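Local coordinates for 336aa long hypothetical dTDP-glucose 4,6-dehydratase (Pyrococcus horikoshii, PDB 2HUN), which binds NAD in a Rossmann fold and probably acts as a dTDP-glucose 4,6-dehydratase, a lyase of nucleotide-sugar metabolism, at residues A[248-261]-A[300-312]. Sequence-based numbering, arbitrary orientation.
Sequences KTNLEVVKIILRLM and FDEGIKKTIDWYL
Leu-260 fits as a knob into the hole formed by Asp-301, Ile-304, Lys-305 and Ile-308. Its CB presses on CD1 of Ile-308 at 3.5 Å, tighter than usual for two carbons. CG lies anti to the carbonyl carbon (chi1 -67°), which points the two methyls at the residues of the hole. Leu-260 CD1 meets Ile-304 CG2 at 3.5 Å and also touches the backbone O of Asp-301. Leu-260 CD2 lies 3.9 Å from Lys-305 NZ. Met-261 adds its CG against Ile-308.

Arg-259 bridges to Asp-301 on the more exposed side. Arg-259 NH1 and NH2 both reach Asp-301 OD2, each at 3.0 Å, from one face of the carboxylate. The two planes are 21° apart. A third bond, Arg-259 NH2 to Asp-301 OD1, is weak. Replacing Asp-301 by alanine removes the carboxylate, which would probably leave the Arg-259 guanidinium without its charged mate and free to turn.

Where the two segments begin, Lys-248 CD lies over one face of the Phe-300 ring, 4.0 Å from its centroid, in a CH-pi contact. Ile-304 CG1 covers the opposite face. Ile-256 CD1 meets the ring edge. The Phe-300 side chain, which also meets Tyr-182, is about 12 Å from the bound NAD.

The axes of 250-260 and 300-312 cross at -61° and come within 9.8 Å. This helix packing is consistent with the C-terminal, substrate-side domain of extended short-chain dehydrogenases. Helix 191-200 touches Ile-257 and Met-261, and strands 205-208 and 268-271 pack against Leu-258.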
# COMPACT_ATOMS: atom_id res chain seq x y z
N LYS A 248 12.63 5.05 -24.10
CA LYS A 248 13.64 5.92 -24.68
C LYS A 248 14.28 6.83 -23.65
O LYS A 248 13.73 7.06 -22.57
CB LYS A 248 13.00 6.79 -25.77
CG LYS A 248 12.36 6.00 -26.90
CD LYS A 248 11.65 6.90 -27.88
CE LYS A 248 11.04 6.10 -29.01
NZ LYS A 248 12.07 5.36 -29.79
N THR A 249 15.46 7.33 -23.99
CA THR A 249 16.18 8.24 -23.11
C THR A 249 15.78 9.64 -23.54
O THR A 249 15.24 9.83 -24.63
CB THR A 249 17.69 8.09 -23.29
OG1 THR A 249 18.05 8.40 -24.64
CG2 THR A 249 18.09 6.67 -22.99
N ASN A 250 16.04 10.63 -22.69
CA ASN A 250 15.68 12.00 -23.02
C ASN A 250 16.32 12.46 -24.33
O ASN A 250 15.68 13.14 -25.13
CB ASN A 250 16.05 12.94 -21.88
CG ASN A 250 15.25 12.67 -20.62
OD1 ASN A 250 14.26 11.93 -20.65
ND2 ASN A 250 15.66 13.26 -19.51
N LEU A 251 17.57 12.08 -24.55
CA LEU A 251 18.24 12.48 -25.79
C LEU A 251 17.48 11.92 -26.98
O LEU A 251 17.29 12.60 -27.98
CB LEU A 251 19.69 11.98 -25.82
CG LEU A 251 20.44 12.27 -27.12
CD1 LEU A 251 20.36 13.75 -27.46
CD2 LEU A 251 21.89 11.83 -27.00
N GLU A 252 17.05 10.66 -26.87
CA GLU A 252 16.30 10.02 -27.94
C GLU A 252 15.00 10.76 -28.21
O GLU A 252 14.63 10.99 -29.36
CB GLU A 252 15.97 8.57 -27.58
CG GLU A 252 17.06 7.56 -27.89
CD GLU A 252 16.67 6.15 -27.48
OE1 GLU A 252 16.44 5.93 -26.27
OE2 GLU A 252 16.60 5.28 -28.37
N VAL A 253 14.31 11.12 -27.13
CA VAL A 253 13.05 11.84 -27.24
C VAL A 253 13.29 13.18 -27.93
O VAL A 253 12.61 13.52 -28.89
CB VAL A 253 12.42 12.07 -25.85
CG1 VAL A 253 11.18 12.95 -25.96
CG2 VAL A 253 12.05 10.73 -25.21
N VAL A 254 14.29 13.91 -27.45
CA VAL A 254 14.62 15.21 -28.02
C VAL A 254 14.99 15.12 -29.51
O VAL A 254 14.50 15.91 -30.31
CB VAL A 254 15.77 15.88 -27.24
CG1 VAL A 254 16.28 17.09 -28.00
CG2 VAL A 254 15.26 16.30 -25.87
N LYS A 255 15.84 14.16 -29.87
CA LYS A 255 16.23 14.01 -31.27
C LYS A 255 15.02 13.78 -32.18
O LYS A 255 14.97 14.30 -33.30
CB LYS A 255 17.20 12.84 -31.45
CG LYS A 255 18.67 13.18 -31.17
CD LYS A 255 19.57 11.97 -31.41
CE LYS A 255 20.98 12.21 -30.89
NZ LYS A 255 21.85 11.02 -31.10
N ILE A 256 14.05 13.01 -31.71
CA ILE A 256 12.86 12.72 -32.49
C ILE A 256 11.95 13.95 -32.59
O ILE A 256 11.37 14.21 -33.65
CB ILE A 256 12.09 11.51 -31.90
CG1 ILE A 256 12.91 10.23 -32.14
CG2 ILE A 256 10.71 11.39 -32.52
CD1 ILE A 256 12.33 8.99 -31.52
N ILE A 257 11.82 14.69 -31.50
CA ILE A 257 10.99 15.89 -31.50
C ILE A 257 11.51 16.91 -32.52
O ILE A 257 10.75 17.49 -33.29
CB ILE A 257 10.96 16.55 -30.10
CG1 ILE A 257 10.16 15.68 -29.13
CG2 ILE A 257 10.37 17.96 -30.19
CD1 ILE A 257 10.13 16.20 -27.71
N LEU A 258 12.82 17.11 -32.52
CA LEU A 258 13.44 18.06 -33.44
C LEU A 258 13.24 17.63 -34.88
O LEU A 258 12.88 18.44 -35.73
CB LEU A 258 14.93 18.21 -33.12
CG LEU A 258 15.20 18.72 -31.71
CD1 LEU A 258 16.68 18.89 -31.49
CD2 LEU A 258 14.47 20.04 -31.50
N ARG A 259 13.47 16.35 -35.15
CA ARG A 259 13.29 15.83 -36.49
C ARG A 259 11.86 16.09 -36.95
O ARG A 259 11.64 16.62 -38.04
CB ARG A 259 13.58 14.32 -36.53
CG ARG A 259 12.98 13.62 -37.75
CD ARG A 259 13.51 12.20 -37.92
NE ARG A 259 13.15 11.30 -36.82
CZ ARG A 259 11.95 10.73 -36.68
NH1 ARG A 259 10.99 10.95 -37.56
NH2 ARG A 259 11.73 9.92 -35.66
N LEU A 260 10.90 15.72 -36.11
CA LEU A 260 9.49 15.88 -36.44
C LEU A 260 9.05 17.33 -36.52
O LEU A 260 7.97 17.63 -37.02
CB LEU A 260 8.62 15.10 -35.45
CG LEU A 260 8.80 13.58 -35.56
CD1 LEU A 260 8.02 12.87 -34.47
CD2 LEU A 260 8.34 13.12 -36.94
N MET A 261 9.88 18.23 -36.01
CA MET A 261 9.57 19.65 -36.07
C MET A 261 10.29 20.21 -37.30
O MET A 261 10.44 21.43 -37.45
CB MET A 261 10.04 20.36 -34.79
CG MET A 261 9.09 20.20 -33.61
SD MET A 261 9.62 21.08 -32.12
CE MET A 261 8.63 22.57 -32.24
N PHE A 300 5.20 6.09 -31.43
CA PHE A 300 5.78 7.22 -30.72
C PHE A 300 5.85 8.43 -31.67
O PHE A 300 5.54 9.55 -31.27
CB PHE A 300 7.18 6.88 -30.21
CG PHE A 300 7.80 7.96 -29.38
CD1 PHE A 300 7.22 8.34 -28.17
CD2 PHE A 300 8.94 8.62 -29.80
CE1 PHE A 300 7.78 9.35 -27.39
CE2 PHE A 300 9.51 9.63 -29.03
CZ PHE A 300 8.93 10.00 -27.83
N ASP A 301 6.25 8.18 -32.91
CA ASP A 301 6.35 9.23 -33.92
C ASP A 301 5.01 9.92 -34.19
O ASP A 301 4.95 11.14 -34.30
CB ASP A 301 6.87 8.65 -35.24
CG ASP A 301 8.39 8.66 -35.32
OD1 ASP A 301 9.05 8.19 -34.38
OD2 ASP A 301 8.91 9.15 -36.34
N GLU A 302 3.95 9.13 -34.29
CA GLU A 302 2.63 9.69 -34.54
C GLU A 302 2.17 10.50 -33.34
O GLU A 302 1.59 11.57 -33.48
CB GLU A 302 1.63 8.57 -34.86
CG GLU A 302 1.93 7.82 -36.15
CD GLU A 302 0.96 6.67 -36.40
OE1 GLU A 302 0.81 5.82 -35.51
OE2 GLU A 302 0.34 6.63 -37.49
N GLY A 303 2.44 9.98 -32.14
CA GLY A 303 2.02 10.67 -30.93
C GLY A 303 2.76 11.97 -30.69
O GLY A 303 2.18 12.94 -30.20
N ILE A 304 4.05 11.99 -31.03
CA ILE A 304 4.88 13.18 -30.86
C ILE A 304 4.46 14.24 -31.88
O ILE A 304 4.40 15.43 -31.58
CB ILE A 304 6.38 12.84 -31.03
CG1 ILE A 304 6.89 12.13 -29.78
CG2 ILE A 304 7.19 14.11 -31.28
CD1 ILE A 304 6.82 12.98 -28.50
N LYS A 305 4.18 13.78 -33.10
CA LYS A 305 3.75 14.65 -34.19
C LYS A 305 2.44 15.33 -33.79
O LYS A 305 2.27 16.53 -33.99
CB LYS A 305 3.56 13.83 -35.46
CG LYS A 305 3.19 14.62 -36.70
CD LYS A 305 4.40 15.31 -37.32
CE LYS A 305 4.61 14.87 -38.77
NZ LYS A 305 5.02 13.44 -38.91
N LYS A 306 1.51 14.55 -33.24
CA LYS A 306 0.22 15.10 -32.83
C LYS A 306 0.42 16.06 -31.66
O LYS A 306 -0.29 17.05 -31.53
CB LYS A 306 -0.74 13.98 -32.41
CG LYS A 306 -1.19 13.08 -33.55
CD LYS A 306 -2.33 12.16 -33.14
CE LYS A 306 -3.51 12.96 -32.61
NZ LYS A 306 -4.81 12.41 -33.07
N THR A 307 1.41 15.77 -30.83
CA THR A 307 1.71 16.60 -29.67
C THR A 307 2.37 17.91 -30.13
O THR A 307 2.10 18.98 -29.57
CB THR A 307 2.63 15.85 -28.68
OG1 THR A 307 1.96 14.65 -28.25
CG2 THR A 307 2.93 16.72 -27.47
N ILE A 308 3.22 17.82 -31.14
CA ILE A 308 3.89 19.00 -31.69
C ILE A 308 2.83 19.94 -32.27
O ILE A 308 2.78 21.12 -31.94
CB ILE A 308 4.90 18.62 -32.80
CG1 ILE A 308 6.09 17.88 -32.19
CG2 ILE A 308 5.36 19.88 -33.55
CD1 ILE A 308 7.02 17.22 -33.20
N ASP A 309 1.96 19.39 -33.12
CA ASP A 309 0.90 20.18 -33.74
C ASP A 309 0.01 20.87 -32.70
O ASP A 309 -0.31 22.04 -32.85
CB ASP A 309 0.02 19.29 -34.63
CG ASP A 309 0.78 18.70 -35.80
OD1 ASP A 309 1.99 18.96 -35.93
OD2 ASP A 309 0.16 17.95 -36.59
N TRP A 310 -0.38 20.14 -31.66
CA TRP A 310 -1.24 20.71 -30.63
C TRP A 310 -0.63 21.91 -29.92
O TRP A 310 -1.29 22.93 -29.75
CB TRP A 310 -1.61 19.65 -29.58
CG TRP A 310 -2.71 20.12 -28.67
CD1 TRP A 310 -4.05 19.99 -28.88
CD2 TRP A 310 -2.57 20.84 -27.43
NE1 TRP A 310 -4.75 20.59 -27.86
CE2 TRP A 310 -3.87 21.12 -26.96
CE3 TRP A 310 -1.47 21.27 -26.68
CZ2 TRP A 310 -4.10 21.82 -25.77
CZ3 TRP A 310 -1.69 21.97 -25.50
CH2 TRP A 310 -3.00 22.24 -25.05
N TYR A 311 0.63 21.78 -29.49
CA TYR A 311 1.29 22.86 -28.78
C TYR A 311 1.57 24.08 -29.64
O TYR A 311 1.57 25.21 -29.15
CB TYR A 311 2.60 22.38 -28.14
CG TYR A 311 2.36 21.68 -26.82
CD1 TYR A 311 2.01 20.33 -26.79
CD2 TYR A 311 2.39 22.39 -25.62
CE1 TYR A 311 1.68 19.71 -25.58
CE2 TYR A 311 2.05 21.78 -24.42
CZ TYR A 311 1.70 20.44 -24.41
OH TYR A 311 1.33 19.83 -23.23
N LEU A 312 1.81 23.87 -30.93
CA LEU A 312 2.08 24.99 -31.80
C LEU A 312 0.79 25.78 -32.07
O LEU A 312 0.81 27.01 -32.14
CB LEU A 312 2.73 24.50 -33.11
CG LEU A 312 4.13 23.91 -32.89
CD1 LEU A 312 4.73 23.46 -34.21
CD2 LEU A 312 5.02 24.95 -32.22